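Local atomic coordinates of putative hydrolase (Bacteroides ovatus, PDB entry 4HBS), a protein that is of unknown function but, as a five-bladed beta-propeller of the beta-fructosidase clan, probably acts as a hydrolase. Residues A140-S143 with D144-Q148. Sequence-based numbering, arbitrary orientation.
Sequences ATLS and DEKIQ
S143 OG accepts the backbone N-H of K146 at 3.2 Å in a nearly straight bond (166°), which makes S143 the N-cap of helix 144-148. With chi1 at 64°, OG sits between the backbone N and the carbonyl carbon of its own residue, and from there it reaches over the first turn to the amide three residues on. With an alanine here the K146 amide would probably lose its capping acceptor, and the first turn would be less firmly fixed. The carbonyl of the same residue begins the helical bonding: S143 O takes the N-H of I147 at 2.8 Å, and D144 O receives that of Q148 in turn. E145 bends at chi2 (78°), bringing OE1 back alongside S143 CB at 3.6 Å.

Apolar packing accompanies the cap. L142 sends CD2 against K146 CB at 3.7 Å, the two side chains running at about a right angle, while L142 CB meets the end of I147, CD1, at 3.9 Å. A water donates to both L142 O and D144 OD1, linking the loop to the start of the helix. Further out, T141 OG1 is hydrogen-bonded to D155 OD2, and R132 NH2 to Q148 O. The S143 cap and the L142–I147 pair, at N' and N4, make a serine N-cap with a hydrophobic staple, opening a short surface helix in the link from strand 131-132 to strand 156-165, the first strand of a four-stranded propeller sheet.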
ATOM      1  N   ALA A 140     -23.553  -0.024   0.771  1.00 45.18           N
ATOM      2  CA  ALA A 140     -23.625   1.030  -0.255  1.00 44.16           C
ATOM      3  C   ALA A 140     -24.962   1.003  -0.931  1.00 50.19           C
ATOM      4  O   ALA A 140     -25.396  -0.057  -1.378  1.00 51.87           O
ATOM      5  CB  ALA A 140     -22.522   0.868  -1.271  1.00 43.89           C
ATOM      6  N   THR A 141     -25.626   2.166  -0.999  1.00 46.43           N
ATOM      7  CA  THR A 141     -27.000   2.293  -1.472  1.00 47.20           C
ATOM      8  C   THR A 141     -27.191   2.545  -2.980  1.00 51.28           C
ATOM      9  O   THR A 141     -28.342   2.453  -3.422  1.00 52.39           O
ATOM     10  CB  THR A 141     -27.694   3.408  -0.675  1.00 55.88           C
ATOM     11  OG1 THR A 141     -26.952   4.624  -0.822  1.00 52.33           O
ATOM     12  CG2 THR A 141     -27.841   3.052   0.810  1.00 56.26           C
ATOM     13  N   LEU A 142     -26.126   2.853  -3.782  1.00 46.27           N
ATOM     14  CA  LEU A 142     -26.347   3.047  -5.237  1.00 45.42           C
ATOM     15  C   LEU A 142     -26.931   1.764  -5.843  1.00 50.35           C
ATOM     16  O   LEU A 142     -26.492   0.652  -5.504  1.00 49.83           O
ATOM     17  CB  LEU A 142     -25.087   3.465  -6.009  1.00 43.68           C
ATOM     18  CG  LEU A 142     -24.827   4.953  -6.101  1.00 46.65           C
ATOM     19  CD1 LEU A 142     -23.494   5.210  -6.749  1.00 46.20           C
ATOM     20  CD2 LEU A 142     -25.922   5.660  -6.877  1.00 47.23           C
ATOM     21  N   SER A 143     -27.899   1.927  -6.755  1.00 46.55           N
ATOM     22  CA  SER A 143     -28.629   0.815  -7.321  1.00 46.55           C
ATOM     23  C   SER A 143     -27.790   0.107  -8.358  1.00 51.18           C
ATOM     24  O   SER A 143     -26.905   0.714  -8.956  1.00 50.09           O
ATOM     25  CB  SER A 143     -29.935   1.298  -7.935  1.00 48.11           C
ATOM     26  OG  SER A 143     -29.682   2.176  -9.015  1.00 54.30           O
ATOM     27  N   ASP A 144     -28.104  -1.165  -8.609  1.00 48.61           N
ATOM     28  CA  ASP A 144     -27.405  -1.986  -9.602  1.00 47.88           C
ATOM     29  C   ASP A 144     -27.448  -1.312 -11.002  1.00 50.51           C
ATOM     30  O   ASP A 144     -26.484  -1.429 -11.772  1.00 50.51           O
ATOM     31  CB  ASP A 144     -28.029  -3.398  -9.660  1.00 50.85           C
ATOM     32  CG  ASP A 144     -27.934  -4.198  -8.364  1.00 58.17           C
ATOM     33  OD1 ASP A 144     -27.064  -3.860  -7.508  1.00 57.33           O
ATOM     34  OD2 ASP A 144     -28.726  -5.157  -8.201  1.00 60.21           O
ATOM     35  N   GLU A 145     -28.536  -0.558 -11.291  1.00 44.45           N
ATOM     36  CA  GLU A 145     -28.687   0.175 -12.551  1.00 43.11           C
ATOM     37  C   GLU A 145     -27.678   1.326 -12.575  1.00 44.39           C
ATOM     38  O   GLU A 145     -26.918   1.436 -13.526  1.00 43.60           O
ATOM     39  CB  GLU A 145     -30.132   0.698 -12.731  1.00 44.95           C
ATOM     40  CG  GLU A 145     -31.201  -0.374 -12.900  1.00 48.97           C
ATOM     41  CD  GLU A 145     -31.648  -1.071 -11.627  1.00 58.49           C
ATOM     42  OE1 GLU A 145     -30.973  -0.888 -10.587  1.00 49.54           O
ATOM     43  OE2 GLU A 145     -32.642  -1.833 -11.674  1.00 45.91           O
ATOM     44  N   LYS A 146     -27.622   2.140 -11.493  1.00 39.39           N
ATOM     45  CA  LYS A 146     -26.660   3.258 -11.387  1.00 37.31           C
ATOM     46  C   LYS A 146     -25.216   2.742 -11.435  1.00 39.76           C
ATOM     47  O   LYS A 146     -24.372   3.367 -12.057  1.00 38.62           O
ATOM     48  CB  LYS A 146     -26.880   4.052 -10.093  1.00 39.02           C
ATOM     49  CG  LYS A 146     -28.192   4.841 -10.012  1.00 41.27           C
ATOM     50  CD  LYS A 146     -27.986   6.308 -10.290  1.00 50.20           C
ATOM     51  CE  LYS A 146     -29.242   7.112 -10.106  1.00 62.06           C
ATOM     52  NZ  LYS A 146     -29.089   8.497 -10.638  1.00 72.06           N
ATOM     53  N   ILE A 147     -24.940   1.578 -10.799  1.00 36.88           N
ATOM     54  CA  ILE A 147     -23.622   0.928 -10.841  1.00 34.91           C
ATOM     55  C   ILE A 147     -23.331   0.482 -12.258  1.00 41.22           C
ATOM     56  O   ILE A 147     -22.205   0.671 -12.702  1.00 41.25           O
ATOM     57  CB  ILE A 147     -23.507  -0.253  -9.836  1.00 36.59           C
ATOM     58  CG1 ILE A 147     -23.548   0.270  -8.381  1.00 35.78           C
ATOM     59  CG2 ILE A 147     -22.217  -1.056 -10.073  1.00 34.90           C
ATOM     60  CD1 ILE A 147     -22.473   1.417  -8.013  1.00 32.78           C
ATOM     61  N   GLN A 148     -24.330  -0.076 -12.986  1.00 39.92           N
ATOM     62  CA  GLN A 148     -24.131  -0.458 -14.392  1.00 40.58           C
ATOM     63  C   GLN A 148     -23.846   0.785 -15.198  1.00 45.70           C
ATOM     64  O   GLN A 148     -22.985   0.748 -16.065  1.00 44.80           O
ATOM     65  CB  GLN A 148     -25.343  -1.207 -14.977  1.00 43.23           C
ATOM     66  CG  GLN A 148     -25.109  -1.713 -16.411  1.00 45.96           C
ATOM     67  CD  GLN A 148     -26.310  -2.430 -16.964  1.00 55.72           C
ATOM     68  OE1 GLN A 148     -26.786  -3.417 -16.390  1.00 55.13           O
ATOM     69  NE2 GLN A 148     -26.846  -1.949 -18.081  1.00 41.14           N
TER
HETATM   70  O   HOH W   1     -27.240  -2.035  -4.794  1.00 41.48           O